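PDB 2EB0: manganese-dependent inorganic pyrophosphatase from Methanocaldococcus jannaschii, which catalyses the hydrolysis of inorganic diphosphate to two phosphates, as a family II enzyme that binds two manganese ions per subunit. Local coordinates for residues S17-A22 with M49-I54; T39-R44 with G180-K185; L100-P105 with A114-K119; E196-M201 with I249-T254; M271-K274 with K279-G282. One frame throughout, in Å; residues are numbered along the deposited sequence.

Interaction 1 (S17-A22 with M49-I54); sequences SAIVLA and MEPELI
Ile19 and Pro51 meet almost perpendicularly in the DHH region, where helix 12-25 faces the loop that leads into the short edge strand 52-53 of a parallel sheet. This helix is the connection of a beta-alpha-beta crossover from strand 2-5 to its sheet neighbour 28-31, and Ile19 lies on its side turned toward the loop. The longer branch of Ile19 does the touching. With CG1 placed beside the backbone N and anti to the carbonyl carbon (chi1 -75°), and CD1 extended beyond it, this branch reaches across to one corner of the proline ring. Ile19 CG1 and Pro51 CG are 3.4 Å apart, a tight contact for two carbons, and CD1 is just as near to that same ring carbon. The ring is thus touched by the flank and the end of one branch, chiefly at CG, with CD a little farther from CD1, which makes the fit snug despite its small area. A branched aliphatic chain suits the helix because Ile19 also packs on Leu136 and Leu139 of helix 134-148. Proline suits the loop: its rigid ring gives a fixed apolar surface and has no N-H to satisfy, while Pro51 O accepts a hydrogen bond from Arg31 NE on strand 28-31. Two residues earlier, on another face of the helix, Ser17 OG is hydrogen-bonded to OD2 of the manganese ligand Asp13. Two residues before the proline, Met49 contributes its backbone, its O lying 3.8 Å from Ile19 CD1.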
# COMPACT_ATOMS: atom_id res chain seq x y z
N SER B 17 5.69 16.97 7.01
CA SER B 17 5.39 15.59 7.40
C SER B 17 6.63 14.84 7.89
O SER B 17 6.53 13.99 8.77
CB SER B 17 4.75 14.83 6.25
OG SER B 17 3.46 15.34 5.96
N ALA B 18 7.79 15.16 7.33
CA ALA B 18 9.02 14.50 7.74
C ALA B 18 9.41 14.96 9.14
O ALA B 18 9.77 14.16 10.00
CB ALA B 18 10.15 14.84 6.76
N ILE B 19 9.33 16.27 9.36
CA ILE B 19 9.67 16.86 10.64
C ILE B 19 8.74 16.40 11.76
O ILE B 19 9.19 15.91 12.80
CB ILE B 19 9.64 18.42 10.54
CG1 ILE B 19 10.88 18.91 9.79
CG2 ILE B 19 9.57 19.05 11.92
CD1 ILE B 19 10.84 20.38 9.46
N VAL B 20 7.44 16.53 11.53
CA VAL B 20 6.45 16.16 12.53
C VAL B 20 6.45 14.66 12.85
O VAL B 20 6.41 14.28 14.02
CB VAL B 20 5.04 16.63 12.08
CG1 VAL B 20 4.00 16.32 13.15
CG2 VAL B 20 5.09 18.14 11.81
N LEU B 21 6.52 13.81 11.83
CA LEU B 21 6.53 12.38 12.10
C LEU B 21 7.82 11.99 12.82
O LEU B 21 7.80 11.17 13.74
CB LEU B 21 6.39 11.58 10.80
CG LEU B 21 6.17 10.07 10.97
CD1 LEU B 21 4.98 9.82 11.90
CD2 LEU B 21 5.91 9.42 9.61
N ALA B 22 8.93 12.60 12.42
CA ALA B 22 10.22 12.33 13.07
C ALA B 22 10.12 12.69 14.54
O ALA B 22 10.66 12.00 15.40
CB ALA B 22 11.31 13.13 12.41
N MET B 49 13.43 24.68 12.36
CA MET B 49 14.66 24.50 11.60
C MET B 49 14.47 23.58 10.39
O MET B 49 13.69 22.63 10.44
CB MET B 49 15.76 23.93 12.50
CG MET B 49 16.00 24.75 13.77
SD MET B 49 16.39 26.49 13.44
CE MET B 49 14.79 27.26 13.76
N GLU B 50 15.19 23.88 9.32
CA GLU B 50 15.14 23.10 8.08
C GLU B 50 15.82 21.74 8.27
O GLU B 50 16.97 21.68 8.70
CB GLU B 50 15.86 23.87 6.98
CG GLU B 50 15.85 23.20 5.63
CD GLU B 50 16.84 23.84 4.67
OE1 GLU B 50 16.77 23.55 3.45
OE2 GLU B 50 17.71 24.61 5.13
N PRO B 51 15.14 20.64 7.91
CA PRO B 51 15.65 19.27 8.03
C PRO B 51 16.96 19.06 7.28
O PRO B 51 17.20 19.68 6.25
CB PRO B 51 14.54 18.42 7.41
CG PRO B 51 13.33 19.29 7.50
CD PRO B 51 13.85 20.65 7.21
N GLU B 52 17.80 18.15 7.78
CA GLU B 52 19.09 17.88 7.14
C GLU B 52 18.90 17.19 5.79
O GLU B 52 17.98 16.40 5.59
CB GLU B 52 19.96 16.99 8.04
CG GLU B 52 19.63 15.51 7.96
CD GLU B 52 20.57 14.66 8.80
OE1 GLU B 52 20.37 14.58 10.03
OE2 GLU B 52 21.51 14.07 8.22
N LEU B 53 19.78 17.51 4.85
CA LEU B 53 19.75 16.94 3.52
C LEU B 53 20.55 15.64 3.43
O LEU B 53 21.69 15.59 3.87
CB LEU B 53 20.33 17.93 2.51
CG LEU B 53 20.62 17.36 1.12
CD1 LEU B 53 19.32 17.29 0.30
CD2 LEU B 53 21.63 18.24 0.42
N ILE B 54 19.96 14.59 2.88
CA ILE B 54 20.67 13.32 2.70
C ILE B 54 20.46 12.87 1.27
O ILE B 54 19.60 13.40 0.57
CB ILE B 54 20.18 12.22 3.65
CG1 ILE B 54 18.68 11.98 3.46
CG2 ILE B 54 20.51 12.59 5.08
CD1 ILE B 54 18.12 10.92 4.36

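Interaction 2 (T39-R44 with G180-K185); sequences TEFVLR and GMEILK
The ring of Phe41 on helix 37-45 lies against the aliphatic part of Glu182 on helix 176-188, a helix-to-helix contact that joins the DHH region to the start of the DHHA2 range. Followed from its beginning, the first segment offers Glu40 ahead of the aromatic residue; its carboxylate turns outward and forms a salt bridge one helical turn on, Arg44 NH1 lying 3.6 Å from Glu40 OE1. Phe41 comes next and takes the largest share of the contact. Its CG stands anti to the backbone N (chi1 164°), which sends the ring across to the other helix. There CZ comes within 3.7 Å of Glu182 CG, and the side chains cross at nearly a right angle. The glutamate chain bends at chi2 (48°), letting CB and CG lie obliquely against the CZ and CE2 end of the ring while the carboxylate leads away; its plane stands 78° from that of the ring. A long chain with a polar end thus serves as an apolar partner where the contact nears the protein surface. Phe41 also has Ile183 at its edge, where CE2 is 4.3 Å from Ile183 CG1. Val42 follows, deeper in the protein, its side chain approaching the second helix only loosely. Beneath both segments runs helix 134-148, on which Val42 packs through Leu139 and Ser142 and Ile183 through Ile145. Helix 37-45, connecting parallel strands 28-31 and 52-53, also rests on helix 12-25 where Thr39 and Leu43 touch Ile15.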
# COMPACT_ATOMS: atom_id res chain seq x y z
N THR B 39 7.97 26.74 1.37
CA THR B 39 8.37 26.01 2.56
C THR B 39 9.28 26.88 3.44
O THR B 39 9.13 26.91 4.66
CB THR B 39 9.08 24.70 2.17
OG1 THR B 39 8.28 24.04 1.17
CG2 THR B 39 9.24 23.80 3.37
N GLU B 40 10.21 27.59 2.80
CA GLU B 40 11.11 28.46 3.55
C GLU B 40 10.24 29.42 4.37
O GLU B 40 10.48 29.64 5.56
CB GLU B 40 12.01 29.24 2.60
CG GLU B 40 12.91 30.24 3.29
CD GLU B 40 13.84 30.93 2.32
OE1 GLU B 40 14.51 31.91 2.73
OE2 GLU B 40 13.91 30.50 1.14
N PHE B 41 9.24 29.98 3.72
CA PHE B 41 8.31 30.91 4.34
C PHE B 41 7.63 30.26 5.55
O PHE B 41 7.62 30.82 6.65
CB PHE B 41 7.27 31.35 3.30
CG PHE B 41 6.04 31.99 3.88
CD1 PHE B 41 6.13 33.15 4.63
CD2 PHE B 41 4.78 31.44 3.64
CE1 PHE B 41 4.99 33.77 5.14
CE2 PHE B 41 3.64 32.04 4.14
CZ PHE B 41 3.73 33.21 4.89
N VAL B 42 7.08 29.07 5.33
CA VAL B 42 6.39 28.33 6.39
C VAL B 42 7.30 27.97 7.56
O VAL B 42 6.91 28.09 8.72
CB VAL B 42 5.71 27.06 5.80
CG1 VAL B 42 5.21 26.15 6.90
CG2 VAL B 42 4.54 27.46 4.92
N LEU B 43 8.52 27.53 7.26
CA LEU B 43 9.47 27.17 8.31
C LEU B 43 9.83 28.40 9.15
O LEU B 43 9.76 28.37 10.38
CB LEU B 43 10.75 26.59 7.71
CG LEU B 43 10.61 25.29 6.92
CD1 LEU B 43 11.99 24.85 6.47
CD2 LEU B 43 9.95 24.23 7.79
N ARG B 44 10.22 29.47 8.47
CA ARG B 44 10.57 30.70 9.17
C ARG B 44 9.37 31.16 10.02
O ARG B 44 9.53 31.58 11.17
CB ARG B 44 10.92 31.80 8.16
CG ARG B 44 11.04 33.19 8.79
CD ARG B 44 11.45 34.25 7.78
NE ARG B 44 12.86 34.15 7.42
CZ ARG B 44 13.32 33.54 6.33
NH1 ARG B 44 12.48 32.96 5.48
NH2 ARG B 44 14.63 33.51 6.09
N GLY B 180 -3.66 31.30 4.12
CA GLY B 180 -3.66 30.56 2.87
C GLY B 180 -3.35 31.45 1.67
O GLY B 180 -2.66 31.02 0.74
N MET B 181 -3.86 32.67 1.68
CA MET B 181 -3.60 33.57 0.56
C MET B 181 -2.09 33.77 0.44
O MET B 181 -1.54 33.79 -0.66
CB MET B 181 -4.29 34.92 0.77
CG MET B 181 -4.04 35.91 -0.37
SD MET B 181 -4.32 35.18 -2.01
CE MET B 181 -6.13 35.25 -2.13
N GLU B 182 -1.42 33.88 1.59
CA GLU B 182 0.02 34.06 1.65
C GLU B 182 0.71 32.85 1.01
O GLU B 182 1.61 33.00 0.17
CB GLU B 182 0.47 34.21 3.11
CG GLU B 182 1.26 35.47 3.36
CD GLU B 182 0.59 36.68 2.75
OE1 GLU B 182 -0.46 37.11 3.28
OE2 GLU B 182 1.10 37.20 1.73
N ILE B 183 0.28 31.66 1.40
CA ILE B 183 0.84 30.45 0.84
C ILE B 183 0.62 30.44 -0.68
O ILE B 183 1.53 30.08 -1.44
CB ILE B 183 0.22 29.20 1.51
CG1 ILE B 183 0.73 29.11 2.95
CG2 ILE B 183 0.54 27.95 0.71
CD1 ILE B 183 0.19 27.95 3.75
N LEU B 184 -0.56 30.86 -1.12
CA LEU B 184 -0.84 30.88 -2.56
C LEU B 184 0.06 31.89 -3.26
O LEU B 184 0.47 31.67 -4.41
CB LEU B 184 -2.31 31.24 -2.83
CG LEU B 184 -3.38 30.26 -2.35
CD1 LEU B 184 -4.73 30.67 -2.93
CD2 LEU B 184 -3.05 28.84 -2.80
N LYS B 185 0.38 32.99 -2.59
CA LYS B 185 1.26 33.98 -3.19
C LYS B 185 2.69 33.44 -3.21
O LYS B 185 3.52 33.84 -4.03
CB LYS B 185 1.19 35.30 -2.42
CG LYS B 185 -0.14 36.03 -2.61
CD LYS B 185 -0.09 37.44 -2.06
CE LYS B 185 -1.38 38.20 -2.35
NZ LYS B 185 -1.28 39.65 -2.03

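Interaction 3 (L100-P105 with A114-K119); sequences LYYAKP and AELYFK
Tyr102, on the strand 100-103, outermost of the parallel DHH sheet within the subunit, points its ring at Leu116 and Glu115 of helix 109-118, the helix that follows this strand and packs back on the sheet. With CG anti to the backbone N (chi1 -174°), the tyrosine ring reaches from the strand to the helix. It slides past Leu116, the two side chains running in opposite directions, and Tyr102 CE2 comes within 3.7 Å of Leu116 CD1. Leucine suits this buried place, both arms of its forked end lying near CE2. Beyond the ring the phenol and the carboxylate of Glu115 are joined through a water molecule instead of directly. Tyr102 OH donates to the water at 2.7 Å, with the water oxygen in the plane of the ring, and the water donates a hydrogen bond to Glu115 OE1 at 2.9 Å. A partly buried carboxylate oxygen is satisfied in this way, and the hydroxyl is held in turn. Glu115 reaches the water by an extended chain, its carboxylate plane tilted 31° from the plane of the tyrosine ring. The strand is also where subunits meet: Tyr101, Tyr102 and Ala103 pair in an antiparallel ladder with a strand of the second subunit, continuing the sheet, and Tyr102 touches Tyr102 of that chain. Lys104, next beyond the strand, crosses Glu115 at about a right angle and bends at both its outer torsions. Its salt bridge is long, NZ standing 3.6 Å from Glu115 OE1, whereas Lys104 CE approaches that oxygen to 3.1 Å.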
# COMPACT_ATOMS: atom_id res chain seq x y z
N LEU B 100 5.15 -1.50 7.59
CA LEU B 100 4.04 -0.68 8.07
C LEU B 100 3.76 0.23 6.87
O LEU B 100 4.64 0.96 6.40
CB LEU B 100 4.44 0.18 9.26
CG LEU B 100 3.47 1.33 9.55
CD1 LEU B 100 2.13 0.80 10.03
CD2 LEU B 100 4.07 2.23 10.59
N TYR B 101 2.54 0.16 6.35
CA TYR B 101 2.19 0.98 5.21
C TYR B 101 0.85 1.63 5.51
O TYR B 101 -0.13 0.93 5.75
CB TYR B 101 2.08 0.12 3.96
CG TYR B 101 2.10 0.91 2.68
CD1 TYR B 101 1.17 1.92 2.44
CD2 TYR B 101 3.06 0.66 1.71
CE1 TYR B 101 1.19 2.66 1.26
CE2 TYR B 101 3.10 1.40 0.53
CZ TYR B 101 2.16 2.40 0.32
OH TYR B 101 2.20 3.13 -0.85
N TYR B 102 0.81 2.95 5.51
CA TYR B 102 -0.43 3.65 5.79
C TYR B 102 -0.64 4.83 4.86
O TYR B 102 0.07 5.85 4.94
CB TYR B 102 -0.45 4.12 7.25
CG TYR B 102 -1.77 4.74 7.68
CD1 TYR B 102 -2.99 4.15 7.33
CD2 TYR B 102 -1.80 5.91 8.43
CE1 TYR B 102 -4.20 4.71 7.71
CE2 TYR B 102 -3.01 6.48 8.83
CZ TYR B 102 -4.20 5.88 8.47
OH TYR B 102 -5.39 6.45 8.84
N ALA B 103 -1.61 4.69 3.95
CA ALA B 103 -1.94 5.75 3.01
C ALA B 103 -3.45 5.96 2.88
O ALA B 103 -4.22 5.00 2.77
CB ALA B 103 -1.31 5.45 1.63
N LYS B 104 -3.89 7.21 2.92
CA LYS B 104 -5.30 7.54 2.78
C LYS B 104 -5.41 8.50 1.62
O LYS B 104 -4.58 9.40 1.47
CB LYS B 104 -5.85 8.22 4.05
CG LYS B 104 -5.87 7.34 5.28
CD LYS B 104 -6.33 8.08 6.53
CE LYS B 104 -7.85 7.98 6.77
NZ LYS B 104 -8.67 8.83 5.87
N PRO B 105 -6.43 8.33 0.76
CA PRO B 105 -6.53 9.26 -0.36
C PRO B 105 -7.10 10.63 0.05
O PRO B 105 -8.20 11.00 -0.36
CB PRO B 105 -7.41 8.51 -1.35
CG PRO B 105 -8.34 7.71 -0.46
CD PRO B 105 -7.41 7.23 0.66
N ALA B 114 -2.18 14.14 11.27
CA ALA B 114 -2.98 14.90 12.21
C ALA B 114 -4.19 14.10 12.69
O ALA B 114 -4.56 14.17 13.87
CB ALA B 114 -3.44 16.21 11.56
N GLU B 115 -4.80 13.36 11.78
CA GLU B 115 -5.97 12.57 12.16
C GLU B 115 -5.56 11.51 13.16
O GLU B 115 -6.30 11.20 14.08
CB GLU B 115 -6.62 11.92 10.94
CG GLU B 115 -7.71 10.94 11.34
CD GLU B 115 -8.40 10.34 10.14
OE1 GLU B 115 -7.70 9.90 9.21
OE2 GLU B 115 -9.65 10.28 10.15
N LEU B 116 -4.37 10.96 12.98
CA LEU B 116 -3.89 9.95 13.92
C LEU B 116 -3.63 10.63 15.25
O LEU B 116 -3.92 10.08 16.32
CB LEU B 116 -2.61 9.31 13.42
CG LEU B 116 -2.77 8.33 12.26
CD1 LEU B 116 -1.42 7.70 11.95
CD2 LEU B 116 -3.80 7.26 12.65
N TYR B 117 -3.10 11.84 15.18
CA TYR B 117 -2.79 12.57 16.39
C TYR B 117 -3.99 12.88 17.26
O TYR B 117 -4.01 12.55 18.44
CB TYR B 117 -2.06 13.87 16.07
CG TYR B 117 -1.86 14.72 17.28
CD1 TYR B 117 -2.67 15.84 17.50
CD2 TYR B 117 -0.90 14.40 18.23
CE1 TYR B 117 -2.52 16.61 18.64
CE2 TYR B 117 -0.74 15.16 19.37
CZ TYR B 117 -1.56 16.26 19.58
OH TYR B 117 -1.40 17.01 20.71
N PHE B 118 -5.00 13.53 16.68
CA PHE B 118 -6.17 13.89 17.45
C PHE B 118 -6.99 12.71 17.94
O PHE B 118 -7.69 12.81 18.95
CB PHE B 118 -7.03 14.86 16.64
CG PHE B 118 -6.41 16.22 16.47
CD1 PHE B 118 -6.05 16.68 15.21
CD2 PHE B 118 -6.17 17.03 17.58
CE1 PHE B 118 -5.47 17.95 15.05
CE2 PHE B 118 -5.59 18.28 17.44
CZ PHE B 118 -5.24 18.75 16.16
N LYS B 119 -6.92 11.58 17.23
CA LYS B 119 -7.64 10.39 17.67
C LYS B 119 -6.84 9.68 18.77
O LYS B 119 -7.24 8.63 19.25
CB LYS B 119 -7.87 9.43 16.50
CG LYS B 119 -8.85 9.94 15.47
CD LYS B 119 -9.02 8.96 14.33
CE LYS B 119 -9.61 7.65 14.81
NZ LYS B 119 -10.96 7.87 15.38
O HOH W 1 -5.06 8.93 9.76

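Interaction 4 (E196-M201 with I249-T254); sequences EEIINM and IVFLIT
Phe251 of strand 248-255 sends its ring up against Ile198 and Ile199 of helix 195-201, and all that passes between the segments is apolar packing and one weak polar approach. The apolar part comes first. Ile198 holds its CG2 methyl anti to the backbone N, and this short branch is the one that faces the ring: CG2 lies 3.8 Å from Phe251 CZ, and the side chains cross at about a right angle. Ile199 adds its backbone, with CA 3.9 Å from Phe251 CE1, while its CG1 is more distant from the same ring atom at 4.5 Å. Phenylalanine suits the strand because its ring, with CG anti to the backbone N (chi1 -166°), is long enough to span from sheet to helix, where the CG2 methyl of Ile198 and the backbone at Ile199 receive it. The polar approach is that of a carbonyl to a ring edge. Ile198 O lies near the plane of the phenyl group, 3.6 Å from Phe251 CZ, where the slightly positive ring hydrogens probably meet the oxygen favourably. Within the helix a third kind of interaction appears on the side turned from the sheet: Asn200 ND2 donates weakly to Glu196 OE2, the N-H to acceptor angle being 121°. Around the phenyl ring, Leu237 of helix 230-243, Val218 of strand 211-220 and Leu264 of strand 260-267 complete a buried apolar core. Helices laid on a face of a mixed sheet, with a central-strand aromatic between them, make this the alpha/beta core of the DHHA2 domain.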
# COMPACT_ATOMS: atom_id res chain seq x y z
N GLU B 196 14.52 27.30 -16.07
CA GLU B 196 15.12 26.11 -15.49
C GLU B 196 14.65 25.85 -14.05
O GLU B 196 14.35 24.71 -13.69
CB GLU B 196 16.64 26.23 -15.51
CG GLU B 196 17.36 24.98 -15.04
CD GLU B 196 17.11 23.78 -15.94
OE1 GLU B 196 17.51 23.83 -17.12
OE2 GLU B 196 16.50 22.79 -15.47
N GLU B 197 14.58 26.90 -13.24
CA GLU B 197 14.15 26.77 -11.84
C GLU B 197 12.68 26.35 -11.73
O GLU B 197 12.31 25.55 -10.87
CB GLU B 197 14.36 28.10 -11.11
CG GLU B 197 15.81 28.55 -11.06
CD GLU B 197 15.96 29.96 -10.52
OE1 GLU B 197 15.52 30.92 -11.21
OE2 GLU B 197 16.51 30.12 -9.42
N ILE B 198 11.85 26.91 -12.60
CA ILE B 198 10.43 26.59 -12.63
C ILE B 198 10.21 25.12 -12.97
O ILE B 198 9.32 24.47 -12.44
CB ILE B 198 9.71 27.46 -13.67
CG1 ILE B 198 9.75 28.92 -13.22
CG2 ILE B 198 8.28 26.98 -13.85
CD1 ILE B 198 9.21 29.88 -14.23
N ILE B 199 11.05 24.60 -13.86
CA ILE B 199 10.94 23.22 -14.28
C ILE B 199 11.32 22.24 -13.18
O ILE B 199 10.60 21.26 -12.95
CB ILE B 199 11.83 22.97 -15.51
CG1 ILE B 199 11.12 23.50 -16.76
CG2 ILE B 199 12.16 21.49 -15.64
CD1 ILE B 199 11.97 23.46 -18.00
N ASN B 200 12.42 22.50 -12.50
CA ASN B 200 12.89 21.59 -11.47
C ASN B 200 12.23 21.75 -10.10
O ASN B 200 12.29 20.84 -9.28
CB ASN B 200 14.41 21.72 -11.32
CG ASN B 200 15.15 21.29 -12.56
OD1 ASN B 200 14.82 20.28 -13.19
ND2 ASN B 200 16.18 22.04 -12.93
N MET B 201 11.61 22.90 -9.86
CA MET B 201 10.99 23.15 -8.57
C MET B 201 10.04 22.05 -8.11
O MET B 201 10.07 21.64 -6.95
CB MET B 201 10.25 24.48 -8.59
CG MET B 201 9.89 25.00 -7.20
SD MET B 201 11.35 25.29 -6.17
CE MET B 201 11.91 26.86 -6.82
N ILE B 249 6.80 13.73 -21.26
CA ILE B 249 6.85 14.77 -20.25
C ILE B 249 5.65 15.71 -20.40
O ILE B 249 5.31 16.14 -21.50
CB ILE B 249 8.16 15.62 -20.33
CG1 ILE B 249 9.35 14.80 -19.83
CG2 ILE B 249 8.00 16.89 -19.49
CD1 ILE B 249 10.66 15.57 -19.78
N VAL B 250 5.01 15.98 -19.27
CA VAL B 250 3.85 16.86 -19.20
C VAL B 250 4.15 17.88 -18.11
O VAL B 250 4.56 17.51 -17.00
CB VAL B 250 2.58 16.07 -18.80
CG1 VAL B 250 1.40 17.02 -18.59
CG2 VAL B 250 2.26 15.03 -19.85
N PHE B 251 3.98 19.16 -18.42
CA PHE B 251 4.23 20.22 -17.45
C PHE B 251 2.93 20.99 -17.28
O PHE B 251 2.40 21.54 -18.24
CB PHE B 251 5.31 21.17 -17.92
CG PHE B 251 5.83 22.06 -16.83
CD1 PHE B 251 6.75 21.58 -15.92
CD2 PHE B 251 5.36 23.36 -16.69
CE1 PHE B 251 7.21 22.38 -14.88
CE2 PHE B 251 5.81 24.17 -15.66
CZ PHE B 251 6.74 23.68 -14.75
N LEU B 252 2.45 21.02 -16.05
CA LEU B 252 1.20 21.69 -15.74
C LEU B 252 1.35 23.13 -15.28
O LEU B 252 1.91 23.40 -14.21
CB LEU B 252 0.45 20.90 -14.66
CG LEU B 252 0.22 19.42 -14.97
CD1 LEU B 252 -0.34 18.72 -13.74
CD2 LEU B 252 -0.71 19.27 -16.16
N ILE B 253 0.85 24.06 -16.09
CA ILE B 253 0.86 25.46 -15.70
C ILE B 253 -0.51 25.60 -15.07
O ILE B 253 -1.51 25.76 -15.76
CB ILE B 253 0.96 26.39 -16.91
CG1 ILE B 253 2.29 26.16 -17.63
CG2 ILE B 253 0.84 27.84 -16.46
CD1 ILE B 253 2.47 27.00 -18.90
N THR B 254 -0.57 25.48 -13.75
CA THR B 254 -1.83 25.53 -13.02
C THR B 254 -2.30 26.94 -12.61
O THR B 254 -1.63 27.68 -11.88
CB THR B 254 -1.74 24.61 -11.77
OG1 THR B 254 -1.50 23.27 -12.21
CG2 THR B 254 -3.01 24.66 -10.95

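Interaction 5 (M271-K274 with K279-G282); sequences MFEK and KVEG
Glu273, in helix 269-275, accepts a hydrogen bond from the backbone of Val280 in the loop that follows: Val280 N lies 2.6 Å from Glu273 OE1, and the bond is nearly straight at 165°. The donor meets the oxygen on its anti side, 20° out of the carboxylate plane. A glutamate fits because its extended chain, set with CG beside the backbone N (chi1 -74°), reaches from the helix to a backbone amide of the loop. Lys279 runs alongside it, pointing the same way, and Lys279 CG is 3.2 Å from Glu273 OE1. The charged ends stay apart, with Lys279 NZ 6.3 Å from that oxygen, so the attraction between them is probably modest. One methyl of Val280 packs on two helix residues: CG2 is 3.6 Å from Glu273 CG and 3.8 Å from Phe272 CD2, the side chain being small enough to fit between helix and loop. Phe272 is in turn held by the ring of Phe276 and by Val285 of strand 284-287, which Val280 also touches. Phe272 further rests on Ala263 and Val265 of strand 260-267, so helix 269-275 packs through Phe272 on a face of the mixed sheet, and the loop returns the chain to its outermost strand.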
# COMPACT_ATOMS: atom_id res chain seq x y z
N MET B 271 -0.04 9.02 -26.58
CA MET B 271 -0.45 8.42 -25.32
C MET B 271 -1.19 9.41 -24.44
O MET B 271 -2.07 9.03 -23.67
CB MET B 271 0.76 7.86 -24.58
CG MET B 271 0.38 6.94 -23.43
SD MET B 271 -0.64 5.52 -23.95
CE MET B 271 0.64 4.25 -24.13
N PHE B 272 -0.84 10.69 -24.56
CA PHE B 272 -1.46 11.76 -23.78
C PHE B 272 -2.89 11.98 -24.29
O PHE B 272 -3.85 12.00 -23.51
CB PHE B 272 -0.67 13.05 -23.94
CG PHE B 272 -1.26 14.22 -23.20
CD1 PHE B 272 -0.91 14.48 -21.88
CD2 PHE B 272 -2.19 15.05 -23.82
CE1 PHE B 272 -1.47 15.55 -21.18
CE2 PHE B 272 -2.76 16.12 -23.13
CZ PHE B 272 -2.40 16.37 -21.81
N GLU B 273 -3.00 12.16 -25.60
CA GLU B 273 -4.28 12.38 -26.23
C GLU B 273 -5.23 11.23 -25.94
O GLU B 273 -6.43 11.42 -25.82
CB GLU B 273 -4.10 12.55 -27.74
CG GLU B 273 -3.51 13.89 -28.14
CD GLU B 273 -3.19 13.95 -29.63
OE1 GLU B 273 -3.09 15.08 -30.17
OE2 GLU B 273 -3.03 12.87 -30.24
N LYS B 274 -4.67 10.02 -25.83
CA LYS B 274 -5.47 8.85 -25.53
C LYS B 274 -5.91 8.94 -24.07
O LYS B 274 -7.07 8.72 -23.72
CB LYS B 274 -4.65 7.57 -25.75
CG LYS B 274 -5.39 6.30 -25.36
CD LYS B 274 -4.46 5.09 -25.36
CE LYS B 274 -5.16 3.87 -24.77
NZ LYS B 274 -4.21 2.74 -24.49
N LYS B 279 -7.43 15.68 -28.53
CA LYS B 279 -6.31 15.85 -29.46
C LYS B 279 -5.63 17.18 -29.15
O LYS B 279 -6.30 18.18 -28.90
CB LYS B 279 -6.80 15.84 -30.91
CG LYS B 279 -5.69 15.56 -31.92
CD LYS B 279 -6.04 16.04 -33.32
CE LYS B 279 -6.02 17.56 -33.40
NZ LYS B 279 -6.28 18.05 -34.78
N VAL B 280 -4.30 17.19 -29.17
CA VAL B 280 -3.55 18.40 -28.87
C VAL B 280 -3.27 19.30 -30.08
O VAL B 280 -2.78 18.84 -31.12
CB VAL B 280 -2.19 18.07 -28.21
CG1 VAL B 280 -1.50 19.35 -27.78
CG2 VAL B 280 -2.40 17.14 -27.03
N GLU B 281 -3.58 20.58 -29.94
CA GLU B 281 -3.35 21.56 -30.99
C GLU B 281 -2.09 22.33 -30.60
O GLU B 281 -2.10 23.11 -29.64
CB GLU B 281 -4.54 22.51 -31.11
CG GLU B 281 -4.37 23.61 -32.14
CD GLU B 281 -5.65 24.40 -32.36
OE1 GLU B 281 -5.60 25.43 -33.08
OE2 GLU B 281 -6.71 24.00 -31.83
N GLY B 282 -1.01 22.09 -31.33
CA GLY B 282 0.25 22.73 -31.01
C GLY B 282 1.03 21.79 -30.11
O GLY B 282 1.11 20.60 -30.40

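In the fold
From the N terminus, interaction 1 closes a loop of 26 residues, bringing residues 49-54 back to helix 12-25. Interaction 2 opens inside that loop, at 39-44, and ends far along the chain at 180-185, so the two cross; they also touch, Leu43 packing on Ile19 and Glu50. Interaction 3 falls wholly within the long loop of interaction 2 and ties strand 100-103 to helix 109-118 where the subunits meet. Of the five, only interaction 2 joins the DHH and DHHA2 ranges. Interactions 4 and 5 then follow in series in the DHHA2 range: the first closes a loop of some fifty residues, the second a short one, and Val250 meets Phe272 between them.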